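Local coordinates for aspartate aminotransferase, mitochondrial (Trypanosoma brucei brucei, PDB 4W5K), which probably transfers amino groups between L-aspartate and 2-oxoglutarate as a homodimeric, pyridoxal-phosphate-dependent mitochondrial enzyme, at residues 31-36 and 377-382; 153-158 and 183-188; 167-172 and 200-205; 172-177 and 205-210; 239-244 and 254-259. The protein carries 1 engineered substitution. All blocks are in the same frame, centred on the assembly; numbering follows the deposited sequence.

Contact 1 of 5, residues 31-36 and 377-382; sequences VNLSIG and SGLNST
G378, which has no side chain, meets L33 at the closest CA approach of the two segments and packs under N32 O: its CA comes 3.9 Å from that oxygen, and the side of it where a CB would stand is filled by N32 O and by L33 CD2. Two Asx turns, at N32 and N380, shape the segments, which join the N- and C-terminal parts of the chain in what is, in this aminotransferase family, the small domain. L33 CD2 packs on the backbone at G378 C, 3.8 Å away, and reaches the branch carbon L379 CG at 4.1 Å. Farther along, I35 holds CG1 between its backbone N and carbonyl carbon (chi1 63°), and with the chain extended beyond it, CD1 reaches to 3.3 Å from S377 OG, a hydroxyl already hydrogen-bonded to V37 O. L379 continues onto helices 300-331 and 384-395. N32 OD1 grips S34 twice: S34 N approaches from above the carbonyl plane, whereas S34 OG lies in that plane, on a lone pair, 2.6 Å from OD1.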
# COMPACT_ATOMS: atom_id res chain seq x y z
N VAL A 31 11.96 24.67 -18.36
CA VAL A 31 10.88 23.73 -18.65
C VAL A 31 11.23 22.34 -18.11
O VAL A 31 12.34 21.84 -18.32
CB VAL A 31 10.61 23.63 -20.18
CG1 VAL A 31 9.46 22.66 -20.45
CG2 VAL A 31 10.31 25.01 -20.79
N ASN A 32 10.29 21.73 -17.40
CA ASN A 32 10.52 20.40 -16.85
C ASN A 32 9.86 19.33 -17.70
O ASN A 32 8.64 19.15 -17.65
CB ASN A 32 10.00 20.32 -15.40
CG ASN A 32 10.40 19.02 -14.70
OD1 ASN A 32 11.04 18.15 -15.28
ND2 ASN A 32 10.02 18.90 -13.42
N LEU A 33 10.66 18.64 -18.50
CA LEU A 33 10.15 17.57 -19.34
C LEU A 33 10.55 16.21 -18.77
O LEU A 33 10.78 15.25 -19.50
CB LEU A 33 10.65 17.73 -20.78
CG LEU A 33 10.25 19.04 -21.47
CD1 LEU A 33 10.74 19.03 -22.91
CD2 LEU A 33 8.74 19.21 -21.44
N SER A 34 10.61 16.14 -17.44
CA SER A 34 11.02 14.90 -16.78
C SER A 34 9.92 14.36 -15.89
O SER A 34 10.09 13.33 -15.24
CB SER A 34 12.29 15.13 -15.96
OG SER A 34 11.99 15.82 -14.76
N ILE A 35 8.79 15.05 -15.87
CA ILE A 35 7.70 14.72 -14.95
C ILE A 35 7.03 13.40 -15.31
O ILE A 35 7.09 12.93 -16.44
CB ILE A 35 6.64 15.83 -14.90
CG1 ILE A 35 5.97 16.00 -16.26
CG2 ILE A 35 7.27 17.15 -14.48
CD1 ILE A 35 4.73 16.86 -16.20
N GLY A 36 6.38 12.79 -14.32
CA GLY A 36 5.79 11.48 -14.52
C GLY A 36 4.28 11.49 -14.51
O GLY A 36 3.66 10.44 -14.60
N SER A 377 3.65 15.80 -21.31
CA SER A 377 2.68 16.49 -20.44
C SER A 377 3.23 17.83 -19.93
O SER A 377 2.47 18.72 -19.55
CB SER A 377 2.30 15.58 -19.27
OG SER A 377 3.45 15.08 -18.63
N GLY A 378 4.55 17.98 -19.93
CA GLY A 378 5.16 19.23 -19.50
C GLY A 378 5.17 20.28 -20.61
O GLY A 378 5.46 21.46 -20.36
N LEU A 379 4.84 19.85 -21.82
CA LEU A 379 4.69 20.75 -22.97
C LEU A 379 3.29 21.33 -23.02
O LEU A 379 2.31 20.63 -22.75
CB LEU A 379 4.97 20.01 -24.29
CG LEU A 379 6.40 19.72 -24.74
CD1 LEU A 379 6.41 18.98 -26.08
CD2 LEU A 379 7.23 20.98 -24.82
N ASN A 380 3.18 22.61 -23.39
CA ASN A 380 1.87 23.22 -23.52
C ASN A 380 1.91 24.42 -24.47
O ASN A 380 2.93 24.71 -25.09
CB ASN A 380 1.33 23.66 -22.16
CG ASN A 380 2.32 24.49 -21.40
OD1 ASN A 380 2.71 25.58 -21.84
ND2 ASN A 380 2.75 23.99 -20.24
N SER A 381 0.78 25.11 -24.57
CA SER A 381 0.69 26.26 -25.46
C SER A 381 1.71 27.35 -25.13
O SER A 381 2.14 28.08 -26.03
CB SER A 381 -0.73 26.84 -25.43
OG SER A 381 -1.03 27.43 -24.18
N THR A 382 2.10 27.49 -23.87
CA THR A 382 2.97 28.61 -23.49
C THR A 382 4.47 28.31 -23.61
O THR A 382 5.28 29.22 -23.49
CB THR A 382 2.70 29.10 -22.04
OG1 THR A 382 3.25 28.18 -21.10
CG2 THR A 382 1.20 29.25 -21.79

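Contact 2 of 5, residues 153-158 and 183-188; sequences KGLNLA and TGVDPT. Unlike the reference sequence in segment 153-158: L155 (reference Phe). With EDO (1,2-ethanediol), chain E.
V185 lays both methyl groups against the backbone of 153-155, CG1 at 3.4 Å from L155 N and CG2 at 3.4 Å from K153 O. The two methyls straddle G154, with CG1 anti to the valine's backbone N (chi1 170°) and turned to the L155 side. L155 adds the second layer. Its CB meets V185 CG1 at 3.8 Å, while CD2 runs on to P187, touching P187 CB at 3.9 Å; these two side chains cross at about a right angle. The segments are shaped by local motifs: K153 and G154 form a G1 beta bulge, and T183 OG1 accepts from V185 N at 2.9 Å in an ST turn that sets the valine's backbone. K153 itself bends away, its NZ hydrogen-bonded to O2 of an ethanediol, probably a remnant of the crystallisation liquor, at 3.0 Å. Outside the apolar patch, Y147 OH hydrogen-bonds to V185 O. L155 and P187 also pack on Y147 of strand 141-149. N156 and T188 cap the helices that follow, 157-166 and 189-201. The contact sits where the sheet-edge strand 154-155 meets the loop leading into helix 189-201.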
# COMPACT_ATOMS: atom_id res chain seq x y z
N LYS A 153 13.28 5.43 -33.95
CA LYS A 153 12.54 5.74 -32.72
C LYS A 153 11.15 5.13 -32.78
O LYS A 153 10.17 5.74 -32.36
CB LYS A 153 12.46 7.27 -32.47
CG LYS A 153 13.82 8.01 -32.54
CD LYS A 153 14.07 8.60 -33.96
CE LYS A 153 15.56 8.70 -34.26
NZ LYS A 153 15.87 9.56 -35.46
N GLY A 154 11.09 3.90 -33.32
CA GLY A 154 9.84 3.19 -33.53
C GLY A 154 9.99 1.72 -33.20
O GLY A 154 10.92 1.35 -32.48
N LEU A 155 9.09 0.90 -33.73
CA LEU A 155 9.02 -0.52 -33.37
C LEU A 155 9.91 -1.42 -34.22
O LEU A 155 10.06 -1.22 -35.43
CB LEU A 155 7.57 -1.01 -33.48
CG LEU A 155 7.24 -2.43 -33.04
CD1 LEU A 155 7.41 -2.55 -31.52
CD2 LEU A 155 5.81 -2.79 -33.47
N ASN A 156 10.50 -2.43 -33.57
CA ASN A 156 11.19 -3.49 -34.31
C ASN A 156 10.35 -4.77 -34.17
O ASN A 156 10.66 -5.65 -33.36
CB ASN A 156 12.63 -3.69 -33.80
CG ASN A 156 13.33 -4.90 -34.42
OD1 ASN A 156 12.86 -5.47 -35.41
ND2 ASN A 156 14.47 -5.30 -33.84
N LEU A 157 9.29 -4.86 -34.97
CA LEU A 157 8.37 -5.99 -34.87
C LEU A 157 9.02 -7.33 -35.25
O LEU A 157 8.82 -8.31 -34.53
CB LEU A 157 7.13 -5.79 -35.75
CG LEU A 157 6.08 -6.91 -35.62
CD1 LEU A 157 5.54 -7.01 -34.19
CD2 LEU A 157 4.93 -6.74 -36.60
N ALA A 158 9.76 -7.39 -36.35
CA ALA A 158 10.40 -8.65 -36.76
C ALA A 158 11.28 -9.17 -35.62
O ALA A 158 11.29 -10.38 -35.31
CB ALA A 158 11.21 -8.45 -38.02
N THR A 183 9.09 4.94 -24.20
CA THR A 183 9.34 5.36 -25.58
C THR A 183 8.12 5.93 -26.30
O THR A 183 8.26 6.71 -27.24
CB THR A 183 9.86 4.20 -26.44
OG1 THR A 183 8.78 3.29 -26.69
CG2 THR A 183 10.99 3.47 -25.71
N GLY A 184 6.92 5.56 -25.84
CA GLY A 184 5.71 5.93 -26.57
C GLY A 184 5.45 5.05 -27.79
O GLY A 184 4.44 5.20 -28.48
N VAL A 185 6.36 4.11 -28.08
CA VAL A 185 6.23 3.27 -29.27
C VAL A 185 5.26 2.11 -29.02
O VAL A 185 5.54 1.27 -28.15
CB VAL A 185 7.60 2.72 -29.69
CG1 VAL A 185 7.48 1.63 -30.81
CG2 VAL A 185 8.50 3.88 -30.11
N ASP A 186 4.14 2.07 -29.74
CA ASP A 186 3.12 1.01 -29.57
C ASP A 186 2.94 0.21 -30.86
O ASP A 186 2.79 0.79 -31.93
CB ASP A 186 1.73 1.57 -29.24
CG ASP A 186 1.62 2.14 -27.85
OD1 ASP A 186 2.53 1.88 -27.04
OD2 ASP A 186 0.59 2.82 -27.60
N PRO A 187 2.86 -1.12 -30.76
CA PRO A 187 2.42 -1.89 -31.93
C PRO A 187 0.97 -1.56 -32.28
O PRO A 187 0.21 -1.13 -31.41
CB PRO A 187 2.56 -3.35 -31.47
CG PRO A 187 3.43 -3.29 -30.20
CD PRO A 187 3.06 -1.97 -29.57
N THR A 188 0.62 -1.70 -33.56
CA THR A 188 -0.77 -1.58 -34.01
C THR A 188 -1.55 -2.82 -33.62
O THR A 188 -0.95 -3.82 -33.20
CB THR A 188 -0.85 -1.43 -35.53
OG1 THR A 188 -0.42 -2.66 -36.13
CG2 THR A 188 0.05 -0.29 -35.98
C1 EDO E . 16.09 13.15 -33.96
O1 EDO E . 15.34 12.05 -33.45
C2 EDO E . 15.46 13.58 -35.28
O2 EDO E . 15.35 12.43 -36.14

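Contact 3 of 5, residues 167-172 and 200-205; sequences APEGSV and KRRNHI
S171 N donates a hydrogen bond to H204 ND1 at 3.1 Å, from 25° out of the ring plane. The ring's edge also faces the backbone before it, with P168 O at 3.1 Å from CE1. R202 bends at chi2 and chi3 so that its NH2 donates to A167 O at 2.8 Å, and E169 CG lies over one face of the guanidinium, 3.5 Å from NH1. Because the carboxylate oxygen E169 OE1 lies well out of the guanidinium plane, the opposite charges would attract only at a distance, with no N-H aimed at it. The extended E169 chain instead runs beside N203, and OE2 accepts from ND2; the modelled separation is unusually short and its exact value doubtful. Backbone bonds lock the pairing: G170 N donates to R202 O, and I205 N to S171 O at 2.8 Å, opening the parallel bridge between V172 and I205. Further out, N203 ends helix 189-201 in a Schellman motif, which turns the chain toward the strand. S171 OG, bonded to P168 O on a lone pair at 2.6 Å, braces the loop after helix 157-166. R202 CB lies over one face of the H204 ring, toward the rim, 3.2 Å above the plane. Since H204 ND1 accepts from S171 N while NE2 is hydrogen-bonded to L164 O, the ring is probably neutral with its proton on NE2, holding H204, just before strand 205-210, to the end of helix 157-166 and the loop after it.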
# COMPACT_ATOMS: atom_id res chain seq x y z
N ALA A 167 12.31 -17.77 -27.42
CA ALA A 167 12.23 -17.92 -25.96
C ALA A 167 11.72 -19.32 -25.63
O ALA A 167 10.88 -19.86 -26.33
CB ALA A 167 11.32 -16.84 -25.37
N PRO A 168 12.25 -19.92 -24.56
CA PRO A 168 11.76 -21.25 -24.17
C PRO A 168 10.24 -21.31 -24.04
O PRO A 168 9.64 -20.35 -23.53
CB PRO A 168 12.40 -21.48 -22.80
CG PRO A 168 13.57 -20.58 -22.75
CD PRO A 168 13.22 -19.38 -23.59
N GLU A 169 9.62 -22.40 -24.49
CA GLU A 169 8.20 -22.61 -24.26
C GLU A 169 7.86 -22.38 -22.80
O GLU A 169 8.61 -22.81 -21.89
CB GLU A 169 7.77 -24.03 -24.66
CG GLU A 169 7.15 -24.19 -26.04
CD GLU A 169 6.41 -25.51 -26.16
OE1 GLU A 169 7.01 -26.47 -26.67
OE2 GLU A 169 5.24 -25.58 -25.73
N GLY A 170 6.73 -21.73 -22.56
CA GLY A 170 6.28 -21.43 -21.21
C GLY A 170 7.01 -20.29 -20.56
O GLY A 170 7.12 -20.23 -19.34
N SER A 171 7.50 -19.35 -21.36
CA SER A 171 8.10 -18.15 -20.78
C SER A 171 7.04 -17.14 -20.38
O SER A 171 5.98 -17.03 -21.01
CB SER A 171 9.10 -17.52 -21.77
OG SER A 171 10.23 -18.36 -21.98
N VAL A 172 7.30 -16.39 -19.31
CA VAL A 172 6.42 -15.28 -18.96
C VAL A 172 6.84 -14.05 -19.80
O VAL A 172 8.03 -13.70 -19.85
CB VAL A 172 6.48 -14.97 -17.45
CG1 VAL A 172 5.59 -13.79 -17.10
CG2 VAL A 172 6.08 -16.23 -16.66
N LYS A 200 0.64 -17.61 -28.09
CA LYS A 200 -0.19 -18.81 -27.99
C LYS A 200 0.55 -20.07 -28.42
O LYS A 200 0.53 -21.08 -27.71
CB LYS A 200 -1.48 -18.67 -28.81
CG LYS A 200 -2.40 -19.89 -28.75
CD LYS A 200 -3.61 -19.70 -29.65
CE LYS A 200 -4.55 -20.90 -29.63
NZ LYS A 200 -5.22 -21.08 -28.30
N ARG A 201 1.22 -20.00 -29.58
CA ARG A 201 1.91 -21.16 -30.14
C ARG A 201 3.06 -21.66 -29.27
O ARG A 201 3.31 -22.87 -29.18
CB ARG A 201 2.44 -20.82 -31.54
CG ARG A 201 3.32 -21.92 -32.15
CD ARG A 201 3.50 -21.73 -33.65
NE ARG A 201 3.92 -20.37 -33.98
CZ ARG A 201 5.15 -19.91 -33.84
NH1 ARG A 201 6.11 -20.70 -33.37
NH2 ARG A 201 5.43 -18.65 -34.17
N ARG A 202 3.77 -20.73 -28.63
CA ARG A 202 4.90 -21.10 -27.78
C ARG A 202 4.47 -21.39 -26.34
O ARG A 202 5.32 -21.65 -25.48
CB ARG A 202 5.95 -19.99 -27.79
CG ARG A 202 6.63 -19.80 -29.17
CD ARG A 202 7.44 -21.04 -29.54
NE ARG A 202 8.72 -21.09 -28.82
CZ ARG A 202 9.40 -22.20 -28.56
NH1 ARG A 202 8.92 -23.40 -28.92
NH2 ARG A 202 10.56 -22.12 -27.92
N ASN A 203 3.16 -21.37 -26.10
CA ASN A 203 2.58 -21.62 -24.77
C ASN A 203 3.18 -20.68 -23.72
O ASN A 203 3.40 -21.09 -22.55
CB ASN A 203 2.78 -23.09 -24.35
CG ASN A 203 2.07 -24.05 -25.30
OD1 ASN A 203 0.85 -23.96 -25.50
ND2 ASN A 203 2.83 -24.96 -25.90
N HIS A 204 3.41 -19.43 -24.12
CA HIS A 204 3.91 -18.40 -23.22
C HIS A 204 2.79 -17.87 -22.32
O HIS A 204 1.60 -18.02 -22.62
CB HIS A 204 4.53 -17.21 -24.00
CG HIS A 204 5.80 -17.55 -24.72
ND1 HIS A 204 6.69 -18.50 -24.27
CD2 HIS A 204 6.33 -17.06 -25.87
CE1 HIS A 204 7.71 -18.59 -25.11
NE2 HIS A 204 7.51 -17.71 -26.09
N ILE A 205 3.18 -17.26 -21.22
CA ILE A 205 2.23 -16.69 -20.26
C ILE A 205 2.33 -15.17 -20.34
O ILE A 205 3.33 -14.60 -19.91
CB ILE A 205 2.52 -17.17 -18.81
CG1 ILE A 205 2.45 -18.70 -18.71
CG2 ILE A 205 1.54 -16.54 -17.83
CD1 ILE A 205 3.75 -19.42 -19.04
O HOH W 1 11.22 -24.58 -25.59

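Contact 4 of 5, residues 172-177 and 205-210; sequences VILVHA and IPFVDM. With PLP (pyridoxal-5'-phosphate), chain C.
Strands 172-176 and 205-210 run parallel, in register from V172-I205 to H176-D209, their axes 4.6 Å apart at closest approach and 26° apart in direction. Bonds alternate across the seam: I173 N to I205 O, F207 N to I173 O at 2.8 Å, V175 N to F207 O, D209 N to V175 O and A177 N to D209 O. This is the return of the beta-alpha-beta unit whose connecting helix is 189-201. One face carries V172, L174, H176, F207 and D209, the other I173, V175, P206 and V208. L174 CD1 comes down to 3.4 Å from F207 O, placed there by chi1 (-177°) and chi2 (64°) together. V172 CG1 runs alongside the F207 side chain and meets the ring at its edge. On the other face V175 CG2 touches V208 CG2 at 3.9 Å. At the end of the strands A177 CB sits 3.7 Å from M210 CG. There the sheet opens onto the cofactor: D209 OD2 lies 2.6 Å from the pyridine N1 of pyridoxal phosphate, and H176 ND1 is near the methyl C2A. H131 NE2 is hydrogen-bonded to that same OD2, which would help hold the carboxylate in place, in keeping with the aspartate-to-pyridine pairing characteristic of this family.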
# COMPACT_ATOMS: atom_id res chain seq x y z
N VAL A 172 7.30 -16.39 -19.31
CA VAL A 172 6.42 -15.28 -18.96
C VAL A 172 6.84 -14.05 -19.80
O VAL A 172 8.03 -13.70 -19.85
CB VAL A 172 6.48 -14.97 -17.45
CG1 VAL A 172 5.59 -13.79 -17.10
CG2 VAL A 172 6.08 -16.23 -16.66
N ILE A 173 5.88 -13.42 -20.47
CA ILE A 173 6.20 -12.33 -21.40
C ILE A 173 5.47 -11.07 -20.97
O ILE A 173 4.25 -11.02 -21.02
CB ILE A 173 5.77 -12.66 -22.84
CG1 ILE A 173 6.31 -14.03 -23.30
CG2 ILE A 173 6.18 -11.53 -23.83
CD1 ILE A 173 7.83 -14.10 -23.47
N LEU A 174 6.25 -10.09 -20.51
CA LEU A 174 5.73 -8.79 -20.08
C LEU A 174 5.50 -7.87 -21.29
O LEU A 174 6.44 -7.65 -22.05
CB LEU A 174 6.72 -8.13 -19.13
CG LEU A 174 6.36 -6.79 -18.49
CD1 LEU A 174 5.14 -6.98 -17.60
CD2 LEU A 174 7.55 -6.33 -17.66
N VAL A 175 4.28 -7.35 -21.44
CA VAL A 175 3.99 -6.42 -22.55
C VAL A 175 3.24 -5.21 -22.02
O VAL A 175 2.43 -5.34 -21.10
CB VAL A 175 3.16 -7.09 -23.68
CG1 VAL A 175 3.93 -8.26 -24.34
CG2 VAL A 175 1.77 -7.55 -23.18
N HIS A 176 3.50 -4.04 -22.60
CA HIS A 176 2.74 -2.83 -22.23
C HIS A 176 1.48 -2.77 -23.12
O HIS A 176 1.60 -2.90 -24.33
CB HIS A 176 3.57 -1.55 -22.44
CG HIS A 176 4.84 -1.47 -21.65
ND1 HIS A 176 5.27 -0.29 -21.08
CD2 HIS A 176 5.78 -2.41 -21.35
CE1 HIS A 176 6.43 -0.51 -20.46
NE2 HIS A 176 6.75 -1.78 -20.61
N ALA A 177 0.30 -2.58 -22.54
CA ALA A 177 -0.94 -2.62 -23.33
C ALA A 177 -1.02 -1.51 -24.38
O ALA A 177 -1.54 -1.71 -25.48
CB ALA A 177 -2.16 -2.55 -22.42
N ILE A 205 3.18 -17.26 -21.22
CA ILE A 205 2.23 -16.69 -20.26
C ILE A 205 2.33 -15.17 -20.34
O ILE A 205 3.33 -14.60 -19.91
CB ILE A 205 2.52 -17.17 -18.81
CG1 ILE A 205 2.45 -18.70 -18.71
CG2 ILE A 205 1.54 -16.54 -17.83
CD1 ILE A 205 3.75 -19.42 -19.04
N PRO A 206 1.32 -14.51 -20.92
CA PRO A 206 1.37 -13.05 -21.07
C PRO A 206 1.07 -12.32 -19.77
O PRO A 206 0.10 -12.68 -19.11
CB PRO A 206 0.27 -12.76 -22.09
CG PRO A 206 -0.68 -13.90 -21.93
CD PRO A 206 0.15 -15.10 -21.61
N PHE A 207 1.91 -11.35 -19.44
CA PHE A 207 1.73 -10.47 -18.26
C PHE A 207 1.57 -9.06 -18.83
O PHE A 207 2.55 -8.44 -19.25
CB PHE A 207 2.94 -10.58 -17.33
CG PHE A 207 2.70 -10.15 -15.89
CD1 PHE A 207 1.94 -9.04 -15.58
CD2 PHE A 207 3.26 -10.91 -14.85
CE1 PHE A 207 1.74 -8.65 -14.24
CE2 PHE A 207 3.08 -10.53 -13.49
CZ PHE A 207 2.30 -9.40 -13.19
N VAL A 208 0.34 -8.59 -18.87
CA VAL A 208 0.01 -7.28 -19.47
C VAL A 208 0.10 -6.18 -18.42
O VAL A 208 -0.60 -6.23 -17.40
CB VAL A 208 -1.38 -7.29 -20.06
CG1 VAL A 208 -1.75 -5.86 -20.61
CG2 VAL A 208 -1.44 -8.30 -21.17
N ASP A 209 0.98 -5.21 -18.64
CA ASP A 209 1.00 -3.99 -17.83
C ASP A 209 0.13 -2.97 -18.56
O ASP A 209 0.50 -2.46 -19.63
CB ASP A 209 2.44 -3.49 -17.64
CG ASP A 209 2.53 -2.24 -16.75
OD1 ASP A 209 1.48 -1.61 -16.50
OD2 ASP A 209 3.64 -1.89 -16.31
N MET A 210 -1.07 -2.73 -18.03
CA MET A 210 -2.02 -1.78 -18.63
C MET A 210 -2.17 -0.57 -17.72
O MET A 210 -3.08 -0.51 -16.89
CB MET A 210 -3.39 -2.43 -18.86
CG MET A 210 -4.34 -1.49 -19.65
SD MET A 210 -5.84 -2.28 -20.24
CE MET A 210 -6.67 -2.62 -18.70
N1 PLP C . 3.67 0.51 -15.30
C2 PLP C . 3.90 1.54 -16.18
C2A PLP C . 4.22 1.19 -17.60
C3 PLP C . 3.84 2.87 -15.76
O3 PLP C . 4.08 3.90 -16.62
C4 PLP C . 3.54 3.16 -14.44
C4A PLP C . 3.25 4.59 -14.07
O4A PLP C . 4.20 5.37 -13.94
C5 PLP C . 3.30 2.12 -13.54
C6 PLP C . 3.35 0.79 -13.98
C5A PLP C . 2.99 2.41 -12.08
O4P PLP C . 1.68 2.85 -11.92
P PLP C . 1.05 3.10 -10.52
O1P PLP C . 1.26 4.51 -10.08
O2P PLP C . 1.65 2.14 -9.52
O3P PLP C . -0.42 2.81 -10.71

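Contact 5 of 5, residues 239-244 and 254-259; sequences VAQSFS and CGALHI. With PLP (pyridoxal-5'-phosphate), chain C.
Q241 and A256 form a hydrogen-bonded antiparallel pair, each N donating to the other's O, with Q241 N to A256 O at 2.8 Å. V239 and H258 make the next such pair, and F243 N to C254 O, 3.0 Å, continues the bonding. Around it S242 and S244 hold the phosphate: S242 OG donates to O3P of pyridoxal phosphate at 2.6 Å and also accepts from S244 N in an ST turn. S244 OG stands 2.9 Å from the same O3P, and a water links it to C254 N. Apolar packing follows. F243 CD2 touches C254 SG at 3.8 Å, the sulfur oblique to the ring, and G255 CA lies 3.7 Å from CD2. Separately, L257 CD1 lies against the V239 carbonyl oxygen, V239 O, at 3.5 Å. H258 ND1 is hydrogen-bonded to S94 OG. Strand 238-242 lies between 205-210 and 255-260 in the mixed sheet, with helices 69-80 and 99-110 against its side chains.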
# COMPACT_ATOMS: atom_id res chain seq x y z
N VAL A 239 -3.06 -9.44 -15.79
CA VAL A 239 -3.18 -8.03 -16.14
C VAL A 239 -2.98 -7.17 -14.90
O VAL A 239 -3.67 -7.37 -13.90
CB VAL A 239 -4.56 -7.69 -16.75
CG1 VAL A 239 -4.59 -6.21 -17.18
CG2 VAL A 239 -4.86 -8.58 -17.97
N ALA A 240 -2.02 -6.23 -14.96
CA ALA A 240 -1.81 -5.24 -13.91
C ALA A 240 -2.44 -3.95 -14.40
O ALA A 240 -2.01 -3.40 -15.42
CB ALA A 240 -0.33 -5.03 -13.61
N GLN A 241 -3.47 -3.49 -13.69
CA GLN A 241 -4.29 -2.38 -14.16
C GLN A 241 -4.14 -1.17 -13.23
O GLN A 241 -4.46 -1.25 -12.04
CB GLN A 241 -5.76 -2.85 -14.26
CG GLN A 241 -6.78 -1.79 -14.58
CD GLN A 241 -8.19 -2.35 -14.62
OE1 GLN A 241 -8.51 -3.27 -13.86
NE2 GLN A 241 -9.05 -1.78 -15.47
N SER A 242 -3.68 -0.04 -13.77
CA SER A 242 -3.51 1.19 -12.98
C SER A 242 -4.64 2.19 -13.20
O SER A 242 -5.05 2.44 -14.34
CB SER A 242 -2.17 1.85 -13.33
OG SER A 242 -2.05 3.11 -12.69
N PHE A 243 -5.10 2.80 -12.11
CA PHE A 243 -6.05 3.90 -12.20
C PHE A 243 -5.41 5.25 -11.93
O PHE A 243 -6.10 6.27 -11.82
CB PHE A 243 -7.23 3.63 -11.26
CG PHE A 243 -8.02 2.43 -11.68
CD1 PHE A 243 -8.71 2.44 -12.88
CD2 PHE A 243 -7.99 1.26 -10.94
CE1 PHE A 243 -9.40 1.31 -13.31
CE2 PHE A 243 -8.70 0.13 -11.36
CZ PHE A 243 -9.41 0.15 -12.54
N SER A 244 -4.08 5.27 -11.88
CA SER A 244 -3.36 6.50 -11.55
C SER A 244 -3.51 7.56 -12.62
O SER A 244 -3.93 8.68 -12.33
CB SER A 244 -1.87 6.20 -11.32
OG SER A 244 -1.71 5.40 -10.15
N CYS A 254 -4.25 3.37 -6.47
CA CYS A 254 -5.42 2.60 -6.83
C CYS A 254 -5.15 1.81 -8.10
O CYS A 254 -4.82 2.40 -9.14
CB CYS A 254 -6.61 3.54 -7.04
SG CYS A 254 -8.15 2.72 -7.39
N GLY A 255 -5.26 0.50 -8.00
CA GLY A 255 -5.15 -0.38 -9.17
C GLY A 255 -5.85 -1.71 -8.92
O GLY A 255 -6.45 -1.92 -7.85
N ALA A 256 -5.78 -2.60 -9.91
CA ALA A 256 -6.29 -3.96 -9.75
C ALA A 256 -5.40 -4.95 -10.50
O ALA A 256 -4.69 -4.59 -11.45
CB ALA A 256 -7.76 -4.07 -10.25
N LEU A 257 -5.46 -6.19 -10.05
CA LEU A 257 -4.74 -7.32 -10.63
C LEU A 257 -5.75 -8.37 -11.06
O LEU A 257 -6.69 -8.65 -10.33
CB LEU A 257 -3.76 -7.89 -9.60
CG LEU A 257 -3.11 -9.22 -9.94
CD1 LEU A 257 -2.20 -9.07 -11.16
CD2 LEU A 257 -2.28 -9.65 -8.75
N HIS A 258 -5.55 -8.97 -12.24
CA HIS A 258 -6.47 -9.98 -12.77
C HIS A 258 -5.65 -11.15 -13.28
O HIS A 258 -4.67 -10.92 -13.99
CB HIS A 258 -7.31 -9.42 -13.94
CG HIS A 258 -7.97 -8.12 -13.62
ND1 HIS A 258 -9.09 -8.02 -12.81
CD2 HIS A 258 -7.68 -6.85 -14.02
CE1 HIS A 258 -9.46 -6.75 -12.73
NE2 HIS A 258 -8.61 -6.02 -13.45
N ILE A 259 -6.03 -12.37 -12.90
CA ILE A 259 -5.43 -13.57 -13.48
C ILE A 259 -6.52 -14.50 -14.01
O ILE A 259 -7.35 -15.00 -13.26
CB ILE A 259 -4.56 -14.39 -12.47
CG1 ILE A 259 -3.53 -13.49 -11.76
CG2 ILE A 259 -3.91 -15.60 -13.19
CD1 ILE A 259 -4.02 -12.99 -10.38
N1 PLP C . 3.67 0.51 -15.30
C2 PLP C . 3.90 1.54 -16.18
C2A PLP C . 4.22 1.19 -17.60
C3 PLP C . 3.84 2.87 -15.76
O3 PLP C . 4.08 3.90 -16.62
C4 PLP C . 3.54 3.16 -14.44
C4A PLP C . 3.25 4.59 -14.07
O4A PLP C . 4.20 5.37 -13.94
C5 PLP C . 3.30 2.12 -13.54
C6 PLP C . 3.35 0.79 -13.98
C5A PLP C . 2.99 2.41 -12.08
O4P PLP C . 1.68 2.85 -11.92
P PLP C . 1.05 3.10 -10.52
O1P PLP C . 1.26 4.51 -10.08
O2P PLP C . 1.65 2.14 -9.52
O3P PLP C . -0.42 2.81 -10.71
O HOH W 2 -3.62 5.47 -8.19

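In the fold
Starting near the N terminus, segment 31-36 waits some 340 residues for 377-382, so contact 1 closes a loop that contains the other four and ties the two ends of the chain together. Inside it, contacts 2, 3 and 4 cross in turn, their segments alternating along the chain: 153-158, then 167-172 and 172-177, then 183-188, then 200-205 and 205-210. Contacts 3 and 4 share V172 and I205, one continuing the other from helix end into sheet. Contact 5 opens after these are closed, yet strand 238-242 adds beside 205-210, with V208 O and M210 N probably bonded to A240. Contacts 4 and 5 both touch the cofactor from neighbouring strands, while contact 2 ties edge strand 154-155 to the loop before helix 189-201.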